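Endoglucanase (PDB 6WQV) probably hydrolyses internal beta-1,4 links of cellulose and related plant polysaccharides, as a broad-specificity endoglucanase of glycoside hydrolase family 5. Local coordinates at residues Glu272-Ser276 / Phe277-Gly281; Gln183-Asn186 / Ser187-Thr191; Arg12-Thr15 / Ala16-Leu20. All coordinates share one frame; numbering follows the deposited sequence. Where two conformers were deposited one is given.

Contact 1. Residues Glu272-Ser276 / Phe277-Gly281; sequences EIYNS and FGAKG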
ATOM      1  N   GLU A 272      16.371  -6.987  -8.187  1.00 15.56           N
ATOM      2  CA  GLU A 272      15.756  -8.244  -7.762  1.00 17.30           C
ATOM      3  C   GLU A 272      14.238  -8.186  -7.897  1.00 15.03           C
ATOM      4  O   GLU A 272      13.604  -9.187  -8.261  1.00 16.37           O
ATOM      5  CB  GLU A 272      16.140  -8.561  -6.317  1.00 18.30           C
ATOM      6  CG  GLU A 272      17.559  -9.050  -6.142  1.00 25.70           C
ATOM      7  CD  GLU A 272      17.805 -10.368  -6.839  1.00 31.17           C
ATOM      8  OE1 GLU A 272      17.262 -11.394  -6.377  1.00 34.15           O
ATOM      9  OE2 GLU A 272      18.530 -10.377  -7.856  1.00 33.61           O
ATOM     10  N   ILE A 273      13.636  -7.041  -7.579  1.00 14.54           N
ATOM     11  CA  ILE A 273      12.199  -6.879  -7.793  1.00 13.01           C
ATOM     12  C   ILE A 273      11.871  -7.009  -9.273  1.00 16.78           C
ATOM     13  O   ILE A 273      10.915  -7.693  -9.661  1.00 16.89           O
ATOM     14  CB  ILE A 273      11.717  -5.537  -7.210  1.00 12.89           C
ATOM     15  CG1 ILE A 273      12.006  -5.493  -5.705  1.00 14.20           C
ATOM     16  CG2 ILE A 273      10.239  -5.327  -7.500  1.00 16.53           C
ATOM     17  CD1 ILE A 273      11.798  -4.137  -5.049  1.00 14.90           C
ATOM     18  N   TYR A 274      12.646  -6.335 -10.126  1.00 14.84           N
ATOM     19  CA  TYR A 274      12.439  -6.442 -11.562  1.00 15.96           C
ATOM     20  C   TYR A 274      12.570  -7.884 -12.031  1.00 16.27           C
ATOM     21  O   TYR A 274      11.712  -8.395 -12.765  1.00 20.88           O
ATOM     22  CB  TYR A 274      13.459  -5.553 -12.274  1.00 17.42           C
ATOM     23  CG  TYR A 274      13.445  -5.688 -13.770  1.00 20.25           C
ATOM     24  CD1 TYR A 274      12.365  -5.235 -14.511  1.00 23.55           C
ATOM     25  CD2 TYR A 274      14.510  -6.262 -14.446  1.00 20.58           C
ATOM     26  CE1 TYR A 274      12.346  -5.355 -15.887  1.00 28.12           C
ATOM     27  CE2 TYR A 274      14.505  -6.381 -15.817  1.00 24.83           C
ATOM     28  CZ  TYR A 274      13.419  -5.933 -16.533  1.00 29.87           C
ATOM     29  OH  TYR A 274      13.418  -6.058 -17.903  1.00 36.42           O
ATOM     30  N   ASN A 275      13.646  -8.558 -11.620  1.00 16.84           N
ATOM     31  CA  ASN A 275      13.894  -9.909 -12.105  1.00 18.38           C
ATOM     32  C   ASN A 275      12.836 -10.886 -11.613  1.00 17.32           C
ATOM     33  O   ASN A 275      12.508 -11.839 -12.323  1.00 19.13           O
ATOM     34  CB  ASN A 275      15.268 -10.392 -11.651  1.00 19.19           C
ATOM     35  CG  ASN A 275      16.399  -9.764 -12.426  1.00 28.05           C
ATOM     36  OD1 ASN A 275      16.205  -9.248 -13.526  1.00 32.15           O
ATOM     37  ND2 ASN A 275      17.600  -9.816 -11.860  1.00 30.22           N
ATOM     38  N   SER A 276      12.310 -10.674 -10.403  1.00 18.70           N
ATOM     39  CA  SER A 276      11.338 -11.599  -9.824  1.00 20.83           C
ATOM     40  C   SER A 276       9.971 -11.480 -10.488  1.00 19.56           C
ATOM     41  O   SER A 276       9.249 -12.482 -10.594  1.00 22.13           O
ATOM     42  CB  SER A 276      11.209 -11.325  -8.322  1.00 19.61           C
ATOM     43  OG  SER A 276      12.415 -11.607  -7.628  1.00 22.40           O
ATOM     44  N   PHE A 277       9.606 -10.280 -10.946  1.00 18.29           N
ATOM     45  CA  PHE A 277       8.249 -10.005 -11.416  1.00 18.43           C
ATOM     46  C   PHE A 277       8.225  -9.379 -12.808  1.00 20.19           C
ATOM     47  O   PHE A 277       7.841 -10.046 -13.771  1.00 22.26           O
ATOM     48  CB  PHE A 277       7.520  -9.145 -10.383  1.00 18.87           C
ATOM     49  CG  PHE A 277       7.360  -9.829  -9.052  1.00 19.60           C
ATOM     50  CD1 PHE A 277       6.518 -10.913  -8.924  1.00 21.93           C
ATOM     51  CD2 PHE A 277       8.085  -9.415  -7.947  1.00 19.28           C
ATOM     52  CE1 PHE A 277       6.375 -11.561  -7.714  1.00 23.31           C
ATOM     53  CE2 PHE A 277       7.947 -10.057  -6.733  1.00 20.70           C
ATOM     54  CZ  PHE A 277       7.089 -11.138  -6.616  1.00 21.88           C
ATOM     55  N   GLY A 278       8.630  -8.115 -12.933  1.00 20.52           N
ATOM     56  CA  GLY A 278       8.488  -7.432 -14.214  1.00 23.65           C
ATOM     57  C   GLY A 278       9.148  -8.162 -15.369  1.00 25.27           C
ATOM     58  O   GLY A 278       8.593  -8.232 -16.471  1.00 27.35           O
ATOM     59  N   ALA A 279      10.342  -8.717 -15.141  1.00 25.44           N
ATOM     60  CA  ALA A 279      11.040  -9.427 -16.209  1.00 27.52           C
ATOM     61  C   ALA A 279      10.318 -10.701 -16.632  1.00 28.23           C
ATOM     62  O   ALA A 279      10.520 -11.167 -17.759  1.00 30.90           O
ATOM     63  CB  ALA A 279      12.464  -9.778 -15.772  1.00 27.96           C
ATOM     64  N   LYS A 280       9.507 -11.285 -15.748  1.00 25.03           N
ATOM     65  CA  LYS A 280       8.714 -12.469 -16.043  1.00 27.35           C
ATOM     66  C   LYS A 280       7.311 -12.132 -16.533  1.00 27.07           C
ATOM     67  O   LYS A 280       6.450 -13.016 -16.577  1.00 31.99           O
ATOM     68  CB  LYS A 280       8.555 -13.333 -14.784  1.00 30.97           C
ATOM     69  CG  LYS A 280       9.744 -14.167 -14.361  1.00 37.61           C
ATOM     70  CD  LYS A 280      11.047 -13.437 -14.546  1.00 41.94           C
ATOM     71  CE  LYS A 280      12.216 -14.309 -14.130  1.00 43.99           C
ATOM     72  NZ  LYS A 280      13.476 -13.521 -14.072  1.00 42.13           N
ATOM     73  N   GLY A 281       7.042 -10.872 -16.855  1.00 26.47           N
ATOM     74  CA  GLY A 281       5.700 -10.528 -17.269  1.00 27.24           C
ATOM     75  C   GLY A 281       4.689 -10.481 -16.150  1.00 26.42           C
ATOM     76  O   GLY A 281       3.492 -10.634 -16.402  1.00 28.87           O
TER

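Contact 2. Residues Gln183-Asn186 / Ser187-Thr191; sequences QVIN and SYNQT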
ATOM      1  N   GLN A 183       1.972 -20.485   1.621  0.53 13.65           N
ATOM      2  CA  GLN A 183       0.912 -21.180   0.900  0.53 14.70           C
ATOM      3  C   GLN A 183      -0.441 -20.538   1.169  0.53 14.64           C
ATOM      4  O   GLN A 183      -1.191 -20.221   0.239  0.53 14.53           O
ATOM      5  CB  GLN A 183       0.857 -22.645   1.330  0.53 16.64           C
ATOM      6  CG  GLN A 183       1.951 -23.540   0.798  0.53 19.89           C
ATOM      7  CD  GLN A 183       1.903 -24.926   1.422  0.53 26.73           C
ATOM      8  OE1 GLN A 183       1.339 -25.116   2.501  0.53 27.76           O
ATOM      9  NE2 GLN A 183       2.492 -25.902   0.742  0.53 30.07           N
ATOM     10  N   VAL A 184      -0.790 -20.376   2.449  1.00 14.77           N
ATOM     11  CA  VAL A 184      -2.108 -19.861   2.808  1.00 13.72           C
ATOM     12  C   VAL A 184      -2.349 -18.476   2.211  1.00 14.19           C
ATOM     13  O   VAL A 184      -3.467 -18.160   1.785  1.00 14.45           O
ATOM     14  CB  VAL A 184      -2.269 -19.883   4.341  1.00 15.33           C
ATOM     15  CG1 VAL A 184      -3.547 -19.186   4.755  1.00 17.59           C
ATOM     16  CG2 VAL A 184      -2.285 -21.324   4.853  1.00 15.64           C
ATOM     17  N   ILE A 185      -1.311 -17.633   2.156  1.00 12.28           N
ATOM     18  CA  ILE A 185      -1.461 -16.298   1.570  1.00 12.72           C
ATOM     19  C   ILE A 185      -1.874 -16.376   0.103  1.00 12.58           C
ATOM     20  O   ILE A 185      -2.668 -15.545  -0.366  1.00 12.52           O
ATOM     21  CB  ILE A 185      -0.178 -15.470   1.822  1.00 12.40           C
ATOM     22  CG1 ILE A 185      -0.130 -15.068   3.304  1.00 13.31           C
ATOM     23  CG2 ILE A 185      -0.110 -14.273   0.884  1.00 15.05           C
ATOM     24  CD1 ILE A 185       1.221 -14.604   3.781  1.00 14.10           C
ATOM     25  N   ASN A 186      -1.389 -17.384  -0.635  1.00 12.09           N
ATOM     26  CA  ASN A 186      -1.847 -17.547  -2.010  1.00 12.17           C
ATOM     27  C   ASN A 186      -3.357 -17.777  -2.062  1.00 12.24           C
ATOM     28  O   ASN A 186      -4.035 -17.291  -2.972  1.00 13.84           O
ATOM     29  CB  ASN A 186      -1.107 -18.686  -2.706  1.00 12.85           C
ATOM     30  CG  ASN A 186       0.363 -18.387  -2.918  1.00 14.29           C
ATOM     31  OD1 ASN A 186       0.758 -17.231  -3.092  1.00 13.39           O
ATOM     32  ND2 ASN A 186       1.183 -19.429  -2.908  1.00 15.25           N
ATOM     33  N   SER A 187      -3.895 -18.546  -1.109  1.00 11.83           N
ATOM     34  CA  SER A 187      -5.340 -18.746  -1.041  1.00 12.45           C
ATOM     35  C   SER A 187      -6.068 -17.435  -0.769  1.00 13.03           C
ATOM     36  O   SER A 187      -7.103 -17.150  -1.383  1.00 13.19           O
ATOM     37  CB  SER A 187      -5.665 -19.766   0.052  1.00 14.84           C
ATOM     38  OG  SER A 187      -7.059 -19.980   0.177  1.00 18.87           O
ATOM     39  N   TYR A 188      -5.545 -16.633   0.161  1.00 11.78           N
ATOM     40  CA  TYR A 188      -6.190 -15.366   0.496  1.00 11.31           C
ATOM     41  C   TYR A 188      -6.206 -14.420  -0.701  1.00 11.60           C
ATOM     42  O   TYR A 188      -7.223 -13.763  -0.965  1.00 11.28           O
ATOM     43  CB  TYR A 188      -5.472 -14.711   1.680  1.00 10.69           C
ATOM     44  CG  TYR A 188      -5.545 -15.452   3.010  1.00 11.84           C
ATOM     45  CD1 TYR A 188      -6.451 -16.485   3.229  1.00 13.32           C
ATOM     46  CD2 TYR A 188      -4.696 -15.105   4.056  1.00 12.49           C
ATOM     47  CE1 TYR A 188      -6.506 -17.151   4.458  1.00 13.88           C
ATOM     48  CE2 TYR A 188      -4.750 -15.759   5.287  1.00 13.48           C
ATOM     49  CZ  TYR A 188      -5.656 -16.779   5.480  1.00 12.34           C
ATOM     50  OH  TYR A 188      -5.718 -17.449   6.681  1.00 13.92           O
ATOM     51  N   ASN A 189      -5.092 -14.328  -1.437  1.00 10.71           N
ATOM     52  CA  ASN A 189      -5.082 -13.477  -2.624  1.00 11.46           C
ATOM     53  C   ASN A 189      -6.069 -13.988  -3.669  1.00 11.67           C
ATOM     54  O   ASN A 189      -6.742 -13.192  -4.341  1.00 12.18           O
ATOM     55  CB  ASN A 189      -3.676 -13.387  -3.221  1.00 11.11           C
ATOM     56  CG  ASN A 189      -2.797 -12.391  -2.506  1.00 11.27           C
ATOM     57  OD1 ASN A 189      -3.284 -11.398  -1.967  1.00 12.39           O
ATOM     58  ND2 ASN A 189      -1.495 -12.647  -2.501  1.00 12.22           N
ATOM     59  N   GLN A 190      -6.159 -15.315  -3.833  1.00 11.67           N
ATOM     60  CA  GLN A 190      -7.100 -15.883  -4.795  1.00 13.21           C
ATOM     61  C   GLN A 190      -8.537 -15.559  -4.403  1.00 11.52           C
ATOM     62  O   GLN A 190      -9.361 -15.197  -5.255  1.00 11.73           O
ATOM     63  CB  GLN A 190      -6.901 -17.394  -4.902  1.00 12.55           C
ATOM     64  CG  GLN A 190      -7.786 -18.038  -5.945  1.00 13.86           C
ATOM     65  CD  GLN A 190      -7.417 -17.614  -7.355  1.00 12.78           C
ATOM     66  OE1 GLN A 190      -6.388 -18.028  -7.891  1.00 16.69           O
ATOM     67  NE2 GLN A 190      -8.253 -16.769  -7.959  1.00 15.56           N
ATOM     68  N   THR A 191      -8.859 -15.668  -3.114  1.00 11.60           N
ATOM     69  CA  THR A 191     -10.200 -15.319  -2.657  1.00 11.21           C
ATOM     70  C   THR A 191     -10.518 -13.864  -2.960  1.00 12.12           C
ATOM     71  O   THR A 191     -11.610 -13.540  -3.438  1.00 13.74           O
ATOM     72  CB  THR A 191     -10.316 -15.589  -1.158  1.00 13.27           C
ATOM     73  OG1 THR A 191     -10.172 -16.996  -0.930  1.00 13.83           O
ATOM     74  CG2 THR A 191     -11.654 -15.123  -0.622  1.00 14.56           C
TER
HETATM   75  O   HOH W   1      -0.753 -15.044  -3.988  1.00 13.20           O

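Contact 3. Residues Arg12-Thr15 / Ala16-Leu20; sequences RDLT and ASQLL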
ATOM      1  N   ARG A  12     -12.001   2.983 -19.120  1.00 23.37           N
ATOM      2  CA  ARG A  12     -11.080   2.477 -20.123  1.00 21.18           C
ATOM      3  C   ARG A  12     -10.649   1.077 -19.710  1.00 18.87           C
ATOM      4  O   ARG A  12     -10.396   0.819 -18.532  1.00 20.46           O
ATOM      5  CB  ARG A  12      -9.843   3.370 -20.203  1.00 21.61           C
ATOM      6  CG  ARG A  12     -10.104   4.767 -20.748  1.00 26.90           C
ATOM      7  CD  ARG A  12      -8.794   5.554 -20.872  1.00 30.70           C
ATOM      8  NE  ARG A  12      -8.237   5.846 -19.554  1.00 32.08           N
ATOM      9  CZ  ARG A  12      -6.948   6.048 -19.294  1.00 30.94           C
ATOM     10  NH1 ARG A  12      -6.042   5.984 -20.261  1.00 30.10           N
ATOM     11  NH2 ARG A  12      -6.570   6.304 -18.051  1.00 26.94           N
ATOM     12  N   ASP A  13     -10.586   0.180 -20.681  1.00 19.87           N
ATOM     13  CA  ASP A  13     -10.148  -1.194 -20.466  1.00 21.38           C
ATOM     14  C   ASP A  13      -8.666  -1.224 -20.813  1.00 21.23           C
ATOM     15  O   ASP A  13      -8.295  -1.342 -21.985  1.00 21.81           O
ATOM     16  CB  ASP A  13     -10.948  -2.128 -21.362  1.00 19.95           C
ATOM     17  CG  ASP A  13     -10.714  -3.585 -21.046  1.00 21.81           C
ATOM     18  OD1 ASP A  13      -9.864  -3.900 -20.187  1.00 20.82           O
ATOM     19  OD2 ASP A  13     -11.400  -4.412 -21.675  1.00 24.20           O
ATOM     20  N   LEU A  14      -7.823  -1.100 -19.793  1.00 20.21           N
ATOM     21  CA  LEU A  14      -6.383  -1.077 -19.967  1.00 22.00           C
ATOM     22  C   LEU A  14      -5.742  -2.221 -19.202  1.00 18.69           C
ATOM     23  O   LEU A  14      -6.237  -2.643 -18.151  1.00 19.50           O
ATOM     24  CB  LEU A  14      -5.794   0.213 -19.413  1.00 27.12           C
ATOM     25  CG  LEU A  14      -6.296   1.511 -20.032  1.00 33.04           C
ATOM     26  CD1 LEU A  14      -5.659   2.666 -19.280  1.00 34.81           C
ATOM     27  CD2 LEU A  14      -5.973   1.562 -21.501  1.00 36.76           C
ATOM     28  N   THR A  15      -4.611  -2.695 -19.708  1.00 17.24           N
ATOM     29  CA  THR A  15      -3.882  -3.705 -18.958  1.00 17.21           C
ATOM     30  C   THR A  15      -3.170  -3.076 -17.760  1.00 15.20           C
ATOM     31  O   THR A  15      -2.991  -1.853 -17.663  1.00 14.94           O
ATOM     32  CB  THR A  15      -2.819  -4.371 -19.826  1.00 18.78           C
ATOM     33  OG1 THR A  15      -1.788  -3.418 -20.115  1.00 20.99           O
ATOM     34  CG2 THR A  15      -3.406  -4.887 -21.109  1.00 18.85           C
ATOM     35  N   ALA A  16      -2.725  -3.938 -16.846  1.00 16.66           N
ATOM     36  CA  ALA A  16      -1.992  -3.447 -15.683  1.00 15.13           C
ATOM     37  C   ALA A  16      -0.739  -2.692 -16.105  1.00 15.45           C
ATOM     38  O   ALA A  16      -0.416  -1.647 -15.532  1.00 14.80           O
ATOM     39  CB  ALA A  16      -1.624  -4.618 -14.772  1.00 16.38           C
ATOM     40  N   SER A  17      -0.015  -3.209 -17.096  0.59 16.74           N
ATOM     41  CA  SER A  17       1.174  -2.507 -17.563  0.59 16.87           C
ATOM     42  C   SER A  17       0.817  -1.128 -18.096  0.59 16.61           C
ATOM     43  O   SER A  17       1.526  -0.148 -17.831  0.59 15.92           O
ATOM     44  CB  SER A  17       1.878  -3.320 -18.647  0.59 18.71           C
ATOM     45  OG  SER A  17       2.432  -4.506 -18.107  0.59 19.61           O
ATOM     46  N   GLN A  18      -0.267  -1.033 -18.873  1.00 16.86           N
ATOM     47  CA  GLN A  18      -0.677   0.260 -19.414  1.00 16.62           C
ATOM     48  C   GLN A  18      -1.054   1.235 -18.308  1.00 16.75           C
ATOM     49  O   GLN A  18      -0.708   2.421 -18.374  1.00 17.64           O
ATOM     50  CB  GLN A  18      -1.843   0.075 -20.386  1.00 18.73           C
ATOM     51  CG  GLN A  18      -1.437  -0.530 -21.723  1.00 21.00           C
ATOM     52  CD  GLN A  18      -2.619  -0.969 -22.579  1.00 22.62           C
ATOM     53  OE1 GLN A  18      -3.686  -1.312 -22.069  1.00 23.95           O
ATOM     54  NE2 GLN A  18      -2.423  -0.960 -23.891  1.00 23.51           N
ATOM     55  N   LEU A  19      -1.763   0.761 -17.281  1.00 14.80           N
ATOM     56  CA  LEU A  19      -2.132   1.630 -16.175  1.00 16.15           C
ATOM     57  C   LEU A  19      -0.893   2.096 -15.426  1.00 14.61           C
ATOM     58  O   LEU A  19      -0.758   3.287 -15.113  1.00 14.35           O
ATOM     59  CB  LEU A  19      -3.096   0.888 -15.250  1.00 18.42           C
ATOM     60  CG  LEU A  19      -3.725   1.663 -14.103  1.00 22.31           C
ATOM     61  CD1 LEU A  19      -4.876   0.891 -13.478  1.00 22.03           C
ATOM     62  CD2 LEU A  19      -2.687   1.965 -13.038  1.00 29.84           C
ATOM     63  N   LEU A  20       0.038   1.181 -15.155  1.00 13.79           N
ATOM     64  CA  LEU A  20       1.260   1.560 -14.455  1.00 13.81           C
ATOM     65  C   LEU A  20       2.065   2.584 -15.244  1.00 15.24           C
ATOM     66  O   LEU A  20       2.771   3.408 -14.646  1.00 16.61           O
ATOM     67  CB  LEU A  20       2.098   0.316 -14.141  1.00 13.53           C
ATOM     68  CG  LEU A  20       1.491  -0.594 -13.071  1.00 13.32           C
ATOM     69  CD1 LEU A  20       2.180  -1.964 -13.098  1.00 15.93           C
ATOM     70  CD2 LEU A  20       1.556   0.015 -11.682  1.00 14.40           C
TER

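Contact 1. Residues Glu272-Ser276 / Phe277-Gly281
A Schellman motif ends helix 263-278, and the contact lies across this C-terminal turn. Y274 O receives A279 N, five residues on, at 2.8 Å in a nearly straight bond (171°). F277 N still bonds to I273 O at 3.2 Å, while its bond to Y274 O is weak. The pi-type turn brings A279 back over Y274. A279 CB lies over one face of the phenol ring, 4.1 Å from its centroid, in a CH-pi contact. Y274 holds CG anti to its backbone N (chi1 174°), which carries the ring out beside A279. The ring also meets that of Y314. S276 CB packs over a face of the F277 ring. S276 OG gives a bond of 2.8 Å to E272 O, which S276 N reaches from the opposite face of the carbonyl plane. The bend of K280 at chi2 (39°) folds its chain back over the helix end, and NZ hydrogen-bonds to N275 O at 2.6 Å. G281, with positive phi, then turns the chain out of the helix. The last carbonyls of a helix lack the usual amide donors. Here a lysine ammonium takes one, and its positive charge would probably suit the negative end of the helix dipole.

Contact 2. Residues Gln183-Asn186 / Ser187-Thr191
V184 and Y188 make the main apolar contact of this helical turn. Their side chains lie side by side and point the same way. V184 CG1 sits over one face of the phenol ring in a CH-pi contact, 3.7 Å from its centroid, and comes within 3.3 Å of Y188 CZ. It is the methyl anti to the backbone N (chi1 172°), which sets it over the hydroxyl end of the ring. V184 O lies over the same face, nearer CG.

Apart from this pair, the I185 CG2 methyl packs beside the amide of N189, 4.0 Å from ND2.

The backbone bonds follow the i to i+4 alpha-helical pattern. The first, from S187 N to Q183 O, is weak. Y188 N reaches V184 O at 3.0 Å, N189 N reaches I185 O at 2.9 Å, and Q190 N reaches N186 O at 3.0 Å.

One water links the two asparagines. It probably donates to N186 OD1 at 2.8 Å and accepts from N189 ND2 at 2.9 Å. Both amides have further partners. N186 ND2 bonds to D224 O, N186 OD1 accepts from V226 N, and N189 ND2 bonds to P211 O. Y188 OH bonds to I126 O, and the ring packs on V135 and N136 of helix 129-149.

A leucine in place of Y188 would probably leave I126 O without this donor and open a gap beside V184 CG1.

The CH-pi contact thus fills the side facing helix 129-149. The asparagine amides, that of N189 buried, are satisfied by water and backbone partners, and tie the helix to P211 at the end of strand 208-211 and to the chain after helix 219-223.

Contact 3. Residues Arg12-Thr15 / Ala16-Leu20
T15 holds OG1 between its backbone N and its carbonyl carbon (chi1 69°), which points the hydroxyl at the first turn of helix 16-22. Q18 sets CG anti to its carbonyl carbon (chi1 -74°) and runs extended beyond it, back toward T15. T15 OG1 accepts from Q18 N at 3.1 Å, in a fairly straight bond (163°). Q18 OE1 accepts from T15 N at 2.9 Å, with the donor tilted from the carbonyl plane of the amide. The aliphatic part of Q18 lies close against the hydroxyl, with CG 3.3 Å from T15 OG1. The first helical bond follows, from L19 N to T15 O at 2.9 Å. L14 crosses Q18 at about a right angle. Its CD2 stands 3.7 Å from Q18 OE1, and its CA is closer still. The backbone N-H groups of T15 and Q18 each find a side-chain acceptor at the start of the helix, where i-4 carbonyls of the helix are lacking. Nearby, D13 makes a salt bridge to K235, and A16 touches P283. The paired bonds of T15, as N-cap, and Q18 form a capping box, the classic start of a helix, here the short one just before strand 26-29 of the barrel.

All three contacts are local turns of helices, and none touches another. Helices 179-197 and 263-278 belong to the outer layer of the eight-stranded parallel barrel; helix 16-22 lies at the end of the barrel where the strands begin. Contacts 1 and 3 treat opposite ends of their helices. At contact 3 side-chain oxygens take up amide N-H groups; at contact 1 an ammonium takes up a carbonyl. Contact 2 lies within a helix, where backbone bonds pair in sequence and side chains are left to bind neighbours. Each is partly buried. Contact 2 has the largest share of buried residues, contact 1 sends I273 and F277 onto strands 236-241 and 284-289, and the capping pair of contact 3 is more open. The I273 side chain is about 12 Å from a bound glucose, that of I185 about 14 Å.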